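PDB 6M4B: membrane-bound protease PH1510, which cleaves proteins preferentially near hydrophobic or aromatic residues, degrading casein and a stomatin homolog in vitro, by means of this N-terminal serine-protease domain. Local coordinates for residues I15-I19 with L46-R52; A81-Y87 with S102-C106; L179-M185 with T197-V203. The protein carries 1 engineered substitution. One frame throughout, in Å; residues are numbered along the deposited sequence.

Interaction 1 (I15-I19 with L46-R52); sequences IKGQI and LDTPGGR
The side chain of I19 lies across that of T48 at about a right angle, its CD1 3.6 Å from T48 OG1 and its CG1 equally close to that oxygen. T48 OG1 is also a polar link: it donates to G17 O over 2.7 Å, tilted 31° from the carbonyl plane, and accepts from G50 N at 3.1 Å, which makes an ST turn. Its position anti to the backbone N (chi1 -177°) is what carries the hydroxyl to G17. A valine here would probably leave G17 O without this donor and the G50 amide without its acceptor, setting the turn free to shift. Parallel strand pairing precedes this region, with D47 N bonded to I15 O (3.0 Å) and I15 CG2 packed on L46 CD1. A second, separate bridge follows: I19 N donates to G50 O at 2.8 Å from above the carbonyl plane, and R52 N to I19 O. These bonds engage the backbone of G50 and R52, which with G51 belong to the substrate-binding site. Strands 9-16 and 41-47 are the two arms of a beta-alpha-beta unit; its helix 21-36 packs on I15, helix 53-64 covers I19, and L46 bonds onward to strand 70-74.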
loop_
_atom_site.group_PDB
_atom_site.type_symbol
_atom_site.label_atom_id
_atom_site.label_comp_id
_atom_site.label_asym_id
_atom_site.label_seq_id
_atom_site.Cartn_x
_atom_site.Cartn_y
_atom_site.Cartn_z
ATOM N N ILE A 15 -13.506 -16.504 -5.978
ATOM C CA ILE A 15 -12.088 -16.647 -6.283
ATOM C C ILE A 15 -11.520 -17.770 -5.422
ATOM O O ILE A 15 -11.607 -17.744 -4.174
ATOM C CB ILE A 15 -11.346 -15.294 -6.168
ATOM C CG1 ILE A 15 -11.779 -14.398 -7.335
ATOM C CG2 ILE A 15 -9.826 -15.476 -6.232
ATOM C CD1 ILE A 15 -11.400 -12.965 -7.210
ATOM N N LYS A 16 -11.023 -18.795 -6.116
ATOM C CA LYS A 16 -10.457 -19.980 -5.509
ATOM C C LYS A 16 -9.040 -20.268 -6.007
ATOM O O LYS A 16 -8.691 -19.907 -7.132
ATOM C CB LYS A 16 -11.331 -21.184 -5.828
ATOM C CG LYS A 16 -12.794 -20.997 -5.472
ATOM C CD LYS A 16 -13.524 -22.328 -5.349
ATOM C CE LYS A 16 -15.024 -22.132 -5.152
ATOM N NZ LYS A 16 -15.630 -23.286 -4.418
ATOM N N GLY A 17 -8.253 -20.968 -5.194
ATOM C CA GLY A 17 -6.912 -21.419 -5.598
ATOM C C GLY A 17 -5.801 -20.441 -5.242
ATOM O O GLY A 17 -6.000 -19.480 -4.483
ATOM N N GLN A 18 -4.619 -20.676 -5.806
ATOM C CA GLN A 18 -3.448 -19.895 -5.475
ATOM C C GLN A 18 -3.587 -18.483 -5.965
ATOM O O GLN A 18 -4.158 -18.252 -6.992
ATOM C CB GLN A 18 -2.175 -20.533 -6.042
ATOM C CG GLN A 18 -1.788 -21.810 -5.315
ATOM C CD GLN A 18 -0.286 -21.940 -5.145
ATOM O OE1 GLN A 18 0.334 -22.850 -5.705
ATOM N NE2 GLN A 18 0.314 -21.019 -4.381
ATOM N N ILE A 19 -3.058 -17.533 -5.211
ATOM C CA ILE A 19 -3.034 -16.163 -5.681
ATOM C C ILE A 19 -1.871 -16.020 -6.672
ATOM O O ILE A 19 -0.722 -16.322 -6.344
ATOM C CB ILE A 19 -2.834 -15.164 -4.526
ATOM C CG1 ILE A 19 -3.900 -15.342 -3.425
ATOM C CG2 ILE A 19 -2.821 -13.747 -5.068
ATOM C CD1 ILE A 19 -5.348 -15.263 -3.905
ATOM N N LEU A 46 -13.998 -16.121 -1.085
ATOM C CA LEU A 46 -12.572 -16.366 -1.239
ATOM C C LEU A 46 -12.178 -17.657 -0.545
ATOM O O LEU A 46 -12.601 -17.922 0.558
ATOM C CB LEU A 46 -11.751 -15.206 -0.658
ATOM C CG LEU A 46 -10.223 -15.316 -0.765
ATOM C CD1 LEU A 46 -9.767 -15.146 -2.204
ATOM C CD2 LEU A 46 -9.593 -14.277 0.127
ATOM N N ASP A 47 -11.416 -18.484 -1.257
ATOM C CA ASP A 47 -10.856 -19.725 -0.716
ATOM C C ASP A 47 -9.452 -19.863 -1.334
ATOM O O ASP A 47 -9.297 -20.111 -2.542
ATOM C CB ASP A 47 -11.742 -20.926 -1.077
ATOM C CG ASP A 47 -11.304 -22.224 -0.394
ATOM O OD1 ASP A 47 -10.462 -22.182 0.528
ATOM O OD2 ASP A 47 -11.862 -23.298 -0.726
ATOM N N THR A 48 -8.436 -19.644 -0.522
ATOM C CA THR A 48 -7.073 -19.661 -1.040
ATOM C C THR A 48 -6.121 -20.150 0.027
ATOM O O THR A 48 -6.319 -19.870 1.204
ATOM C CB THR A 48 -6.642 -18.278 -1.550
ATOM O OG1 THR A 48 -5.331 -18.359 -2.120
ATOM C CG2 THR A 48 -6.632 -17.213 -0.435
ATOM N N PRO A 49 -5.100 -20.918 -0.369
ATOM C CA PRO A 49 -4.019 -21.248 0.593
ATOM C C PRO A 49 -2.898 -20.185 0.600
ATOM O O PRO A 49 -2.006 -20.249 1.440
ATOM C CB PRO A 49 -3.484 -22.584 0.066
ATOM C CG PRO A 49 -3.646 -22.435 -1.427
ATOM C CD PRO A 49 -4.897 -21.585 -1.672
ATOM N N GLY A 50 -2.946 -19.238 -0.332
ATOM C CA GLY A 50 -1.931 -18.228 -0.454
ATOM C C GLY A 50 -1.457 -18.135 -1.877
ATOM O O GLY A 50 -2.132 -18.613 -2.797
ATOM N N GLY A 51 -0.294 -17.519 -2.054
ATOM C CA GLY A 51 0.287 -17.317 -3.375
ATOM C C GLY A 51 1.395 -16.289 -3.376
ATOM O O GLY A 51 2.109 -16.163 -2.406
ATOM N N ARG A 52 1.493 -15.527 -4.457
ATOM C CA ARG A 52 2.566 -14.535 -4.639
ATOM C C ARG A 52 2.247 -13.230 -3.937
ATOM O O ARG A 52 1.170 -12.633 -4.145
ATOM C CB ARG A 52 2.785 -14.225 -6.124
ATOM C CG ARG A 52 2.944 -15.465 -6.971
ATOM C CD ARG A 52 4.330 -15.568 -7.572
ATOM N NE ARG A 52 4.389 -16.879 -8.216
ATOM C CZ ARG A 52 5.466 -17.649 -8.345
ATOM N NH1 ARG A 52 5.335 -18.844 -8.917
ATOM N NH2 ARG A 52 6.667 -17.250 -7.927
#

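Interaction 2 (A81-Y87 with S102-C106); sequences AAAAGTY and SIGAC. Engineered in segment 81-87: A83 (natural residue Ser).
T86 lays its CB and CG2 against the sulfur of C106, with CB 3.5 Å from C106 SG, while its hydroxyl is held mainly by a backbone carbonyl of its own segment. This is the nucleophile region of a ClpP/crotonase-type domain: A83, an engineered replacement of the natural serine nucleophile, sits between strand 80-82 and the helix that follows. Its positive phi of 56° is the evidence for a sharp change of direction there, and G85 N bonds to A82 O.

Strands 80-82 and 102-104 pair in parallel. A81 N donates to S102 O at 2.9 Å, and A83 N to G104 O at 3.0 Å, the latter from above the carbonyl plane. T86 OG1 adds to this pairing from the helix. Standing beside the backbone N (chi1 -61°), it donates to A81 O over 2.7 Å and reaches strand 102-104 through one weak bond, accepted from G104 N, which also makes a weak bond to A81 O. I103 CG1 lies near the same T86 oxygen, the two side chains meeting at a slant.

Beyond the strand, A105 and C106 belong to the substrate-binding site, and A83 CB lies 3.7 Å from A105 O. C106 CB touches Y87 CE1, and C106 SG is 5.3 Å from the Y87 ring centroid and 52° off the normal, an oblique sulfur-aromatic contact. F150 and I151 of helix 144-152 also pack on C106. At the far end of the ring, a water 2.9 Å from Y87 OH donates a hydrogen bond to C106 O.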
loop_
_atom_site.group_PDB
_atom_site.type_symbol
_atom_site.label_atom_id
_atom_site.label_comp_id
_atom_site.label_asym_id
_atom_site.label_seq_id
_atom_site.Cartn_x
_atom_site.Cartn_y
_atom_site.Cartn_z
ATOM N N ALA A 81 -8.742 -18.302 4.168
ATOM C CA ALA A 81 -8.047 -17.143 3.578
ATOM C C ALA A 81 -6.718 -17.130 4.290
ATOM O O ALA A 81 -6.520 -16.439 5.287
ATOM C CB ALA A 81 -8.817 -15.858 3.825
ATOM N N ALA A 82 -5.853 -18.024 3.838
ATOM C CA ALA A 82 -4.579 -18.285 4.520
ATOM C C ALA A 82 -3.505 -17.481 3.805
ATOM O O ALA A 82 -3.624 -17.184 2.624
ATOM C CB ALA A 82 -4.252 -19.789 4.551
ATOM N N ALA A 83 -2.471 -17.141 4.538
ATOM C CA ALA A 83 -1.251 -16.555 3.974
ATOM C C ALA A 83 -1.598 -15.307 3.179
ATOM O O ALA A 83 -2.247 -14.437 3.749
ATOM C CB ALA A 83 -0.467 -17.609 3.167
ATOM N N ALA A 84 -1.193 -15.171 1.904
ATOM C CA ALA A 84 -1.555 -13.997 1.121
ATOM C C ALA A 84 -3.050 -13.638 1.192
ATOM O O ALA A 84 -3.403 -12.469 1.101
ATOM C CB ALA A 84 -1.171 -14.170 -0.321
ATOM N N GLY A 85 -3.900 -14.641 1.376
ATOM C CA GLY A 85 -5.334 -14.445 1.468
ATOM C C GLY A 85 -5.765 -13.625 2.674
ATOM O O GLY A 85 -6.806 -12.952 2.613
ATOM N N THR A 86 -5.012 -13.739 3.786
ATOM C CA THR A 86 -5.313 -13.000 4.986
ATOM C C THR A 86 -5.215 -11.500 4.756
ATOM O O THR A 86 -6.062 -10.753 5.230
ATOM C CB THR A 86 -4.379 -13.428 6.076
ATOM O OG1 THR A 86 -4.588 -14.832 6.324
ATOM C CG2 THR A 86 -4.621 -12.684 7.334
ATOM N N TYR A 87 -4.200 -11.085 3.977
ATOM C CA TYR A 87 -3.936 -9.706 3.655
ATOM C C TYR A 87 -5.051 -9.131 2.757
ATOM O O TYR A 87 -5.452 -7.998 2.934
ATOM C CB TYR A 87 -2.584 -9.535 2.907
ATOM C CG TYR A 87 -1.309 -9.920 3.692
ATOM C CD1 TYR A 87 -0.920 -11.253 3.850
ATOM C CD2 TYR A 87 -0.453 -8.940 4.194
ATOM C CE1 TYR A 87 0.250 -11.588 4.511
ATOM C CE2 TYR A 87 0.720 -9.271 4.818
ATOM C CZ TYR A 87 1.074 -10.586 4.963
ATOM O OH TYR A 87 2.212 -10.906 5.597
ATOM N N SER A 102 -11.261 -20.717 7.981
ATOM C CA SER A 102 -10.029 -20.411 8.681
ATOM C C SER A 102 -9.407 -19.113 8.130
ATOM O O SER A 102 -9.462 -18.835 6.931
ATOM C CB SER A 102 -9.064 -21.583 8.461
ATOM O OG SER A 102 -7.936 -21.413 9.257
ATOM N N ILE A 103 -8.775 -18.339 8.993
ATOM C CA ILE A 103 -8.013 -17.153 8.511
ATOM C C ILE A 103 -6.649 -17.105 9.208
ATOM O O ILE A 103 -6.524 -17.502 10.357
ATOM C CB ILE A 103 -8.828 -15.845 8.701
ATOM C CG1 ILE A 103 -8.115 -14.649 8.079
ATOM C CG2 ILE A 103 -9.110 -15.583 10.168
ATOM C CD1 ILE A 103 -9.028 -13.465 7.890
ATOM N N GLY A 104 -5.636 -16.610 8.519
ATOM C CA GLY A 104 -4.315 -16.475 9.140
ATOM C C GLY A 104 -3.275 -17.432 8.583
ATOM O O GLY A 104 -3.321 -17.804 7.387
ATOM N N ALA A 105 -2.322 -17.784 9.439
ATOM C CA ALA A 105 -1.145 -18.578 9.049
ATOM C C ALA A 105 -0.378 -17.895 7.962
ATOM O O ALA A 105 -0.405 -18.328 6.780
ATOM C CB ALA A 105 -1.561 -20.017 8.626
ATOM N N CYS A 106 0.309 -16.813 8.311
ATOM C CA CYS A 106 1.054 -16.026 7.275
ATOM C C CYS A 106 2.581 -15.959 7.488
ATOM O O CYS A 106 3.225 -14.988 7.010
ATOM C CB CYS A 106 0.504 -14.572 7.273
ATOM S SG CYS A 106 -1.277 -14.493 7.260
HETATM O O HOH W 1 3.312 -13.488 4.765
#

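Interaction 3 (L179-M185 with T197-V203); sequences LKKSNGM and TLNFTNV
N183 OD1 takes the backbone N-H of F200 over 2.8 Å, an almost straight bond (171° at the hydrogen) although the donor stands well above the amide's carbonyl plane. The other half of the same amide is used as well: N183 ND2 donates to T201 OG1 at 2.9 Å. With CG anti to the backbone N (chi1 -174°), the N183 side chain reaches over to the opposing loop, and two bonds at its two ends fix the rotation of the amide.

Backbone bonds continue the grip. G184 N donates to L198 O and L198 N to M185 O, both at 2.8 Å, so the type II turn from S182 to M185 is fastened to the loop as it leaves the helix. The backbone angles of G184 would jam a CB against the preceding carbonyl oxygen, which calls for glycine.

Next to these polar bonds the F200 ring is packed. L179 CD2 sits 3.7 Å from the F200 ring centroid and 10° off its normal, a CH-pi contact over the centre of one face. L198 CB covers the opposite face, offset toward the rim, and S182 CB meets the edge in plane. L179 CD1 and V203 CG1 meet tip to tip.

The contact thus joins the C-terminal end of helix 175-182 to the loop leading into strand 204-207. V10 of strand 9-16 packs on F200 and V203, whereas L94 of strand 94-97 packs on S182, M185 and L198.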
loop_
_atom_site.group_PDB
_atom_site.type_symbol
_atom_site.label_atom_id
_atom_site.label_comp_id
_atom_site.label_asym_id
_atom_site.label_seq_id
_atom_site.Cartn_x
_atom_site.Cartn_y
_atom_site.Cartn_z
ATOM N N LEU A 179 -25.613 -10.463 4.165
ATOM C CA LEU A 179 -26.408 -9.249 3.888
ATOM C C LEU A 179 -27.156 -8.756 5.086
ATOM O O LEU A 179 -27.047 -7.585 5.439
ATOM C CB LEU A 179 -27.374 -9.464 2.728
ATOM C CG LEU A 179 -26.668 -9.717 1.374
ATOM C CD1 LEU A 179 -27.716 -10.140 0.325
ATOM C CD2 LEU A 179 -25.858 -8.532 0.873
ATOM N N LYS A 180 -27.822 -9.653 5.790
ATOM C CA LYS A 180 -28.595 -9.261 6.967
ATOM C C LYS A 180 -27.735 -8.673 8.081
ATOM O O LYS A 180 -28.041 -7.622 8.628
ATOM C CB LYS A 180 -29.383 -10.478 7.440
ATOM C CG LYS A 180 -30.374 -10.295 8.576
ATOM C CD LYS A 180 -31.008 -11.667 8.902
ATOM C CE LYS A 180 -31.161 -11.955 10.400
ATOM N NZ LYS A 180 -32.441 -11.443 10.959
ATOM N N LYS A 181 -26.666 -9.356 8.467
ATOM C CA LYS A 181 -25.799 -8.854 9.581
ATOM C C LYS A 181 -24.901 -7.683 9.179
ATOM O O LYS A 181 -24.447 -6.922 10.054
ATOM C CB LYS A 181 -24.911 -9.979 10.096
ATOM C CG LYS A 181 -25.682 -11.091 10.799
ATOM C CD LYS A 181 -24.827 -12.338 10.961
ATOM C CE LYS A 181 -25.274 -13.192 12.134
ATOM N NZ LYS A 181 -24.189 -14.107 12.566
ATOM N N SER A 182 -24.603 -7.573 7.880
ATOM C CA SER A 182 -23.739 -6.496 7.382
ATOM C C SER A 182 -24.526 -5.207 7.191
ATOM O O SER A 182 -23.934 -4.103 7.124
ATOM C CB SER A 182 -23.058 -6.874 6.082
ATOM O OG SER A 182 -22.128 -7.917 6.297
ATOM N N ASN A 183 -25.852 -5.330 7.087
ATOM C CA ASN A 183 -26.706 -4.171 6.786
ATOM C C ASN A 183 -26.597 -3.131 7.866
ATOM O O ASN A 183 -26.758 -3.456 9.014
ATOM C CB ASN A 183 -28.167 -4.632 6.692
ATOM C CG ASN A 183 -29.093 -3.539 6.246
ATOM O OD1 ASN A 183 -28.698 -2.608 5.553
ATOM N ND2 ASN A 183 -30.336 -3.690 6.565
ATOM N N GLY A 184 -26.331 -1.890 7.502
ATOM C CA GLY A 184 -26.139 -0.781 8.460
ATOM C C GLY A 184 -24.734 -0.619 9.060
ATOM O O GLY A 184 -24.520 0.300 9.851
ATOM N N MET A 185 -23.790 -1.500 8.719
ATOM C CA MET A 185 -22.435 -1.287 9.193
ATOM C C MET A 185 -21.620 -0.410 8.231
ATOM O O MET A 185 -21.882 -0.342 7.011
ATOM C CB MET A 185 -21.775 -2.544 9.836
ATOM C CG MET A 185 -21.610 -3.839 9.122
ATOM S SD MET A 185 -20.650 -4.959 10.161
ATOM C CE MET A 185 -21.621 -5.825 11.426
ATOM N N THR A 197 -21.937 3.712 4.840
ATOM C CA THR A 197 -22.830 2.777 5.550
ATOM C C THR A 197 -23.456 1.816 4.540
ATOM O O THR A 197 -24.017 2.255 3.578
ATOM C CB THR A 197 -23.896 3.529 6.378
ATOM O OG1 THR A 197 -23.243 4.316 7.373
ATOM C CG2 THR A 197 -24.860 2.543 7.114
ATOM N N LEU A 198 -23.326 0.510 4.749
ATOM C CA LEU A 198 -23.818 -0.456 3.795
ATOM C C LEU A 198 -25.345 -0.554 3.914
ATOM O O LEU A 198 -25.902 -0.622 5.026
ATOM C CB LEU A 198 -23.207 -1.828 4.032
ATOM C CG LEU A 198 -21.684 -1.915 3.849
ATOM C CD1 LEU A 198 -21.165 -3.223 4.402
ATOM C CD2 LEU A 198 -21.315 -1.761 2.391
ATOM N N ASN A 199 -26.027 -0.543 2.787
ATOM C CA ASN A 199 -27.485 -0.609 2.785
ATOM C C ASN A 199 -27.930 -1.814 2.052
ATOM O O ASN A 199 -27.895 -1.870 0.809
ATOM C CB ASN A 199 -28.059 0.621 2.143
ATOM C CG ASN A 199 -29.549 0.498 1.874
ATOM O OD1 ASN A 199 -30.251 -0.355 2.408
ATOM N ND2 ASN A 199 -30.027 1.376 1.023
ATOM N N PHE A 200 -28.322 -2.813 2.832
ATOM C CA PHE A 200 -28.675 -4.092 2.259
ATOM C C PHE A 200 -30.078 -4.520 2.612
ATOM O O PHE A 200 -30.438 -5.685 2.483
ATOM C CB PHE A 200 -27.717 -5.188 2.774
ATOM C CG PHE A 200 -26.279 -5.070 2.293
ATOM C CD1 PHE A 200 -25.946 -4.624 0.990
ATOM C CD2 PHE A 200 -25.283 -5.517 3.099
ATOM C CE1 PHE A 200 -24.637 -4.606 0.574
ATOM C CE2 PHE A 200 -23.962 -5.497 2.693
ATOM C CZ PHE A 200 -23.641 -5.057 1.447
ATOM N N THR A 201 -30.902 -3.586 3.013
ATOM C CA THR A 201 -32.253 -3.931 3.398
ATOM C C THR A 201 -33.021 -4.619 2.254
ATOM O O THR A 201 -33.572 -5.678 2.451
ATOM C CB THR A 201 -32.942 -2.670 3.870
ATOM O OG1 THR A 201 -32.112 -2.083 4.888
ATOM C CG2 THR A 201 -34.377 -2.995 4.403
ATOM N N ASN A 202 -32.982 -4.046 1.060
ATOM C CA ASN A 202 -33.574 -4.666 -0.136
ATOM C C ASN A 202 -32.621 -4.556 -1.261
ATOM O O ASN A 202 -32.352 -3.449 -1.753
ATOM C CB ASN A 202 -34.868 -3.957 -0.506
ATOM C CG ASN A 202 -35.942 -4.232 0.499
ATOM O OD1 ASN A 202 -36.326 -3.378 1.284
ATOM N ND2 ASN A 202 -36.380 -5.468 0.530
ATOM N N VAL A 203 -32.079 -5.686 -1.669
ATOM C CA VAL A 203 -30.962 -5.680 -2.594
ATOM C C VAL A 203 -31.108 -6.796 -3.614
ATOM O O VAL A 203 -31.709 -7.788 -3.322
ATOM C CB VAL A 203 -29.669 -5.746 -1.805
ATOM C CG1 VAL A 203 -29.650 -6.947 -0.910
ATOM C CG2 VAL A 203 -28.512 -5.846 -2.743
#

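In the fold
Interactions 1 and 2 are neighbours, their centres about 9 Å apart, and they touch where T48 O probably accepts a hydrogen bond from A82 N and P49 O packs on A83 CB. Together they bring substrate-binding loops from two different sheets to the nucleophile position. Interaction 2 is the more buried; interaction 1 is partly buried, with I15, I19, L46, T48 and G50 inside and K16, Q18, P49, G51 and R52 exposed. Both combine parallel strand pairing with a threonine hydroxyl. Interaction 3, also partly buried, lies across the chain's centre, about 26 to 27 Å from the others between centres. It has two backbone bonds but no regular strand, adding an asparagine amide and a phenylalanine packed on both faces.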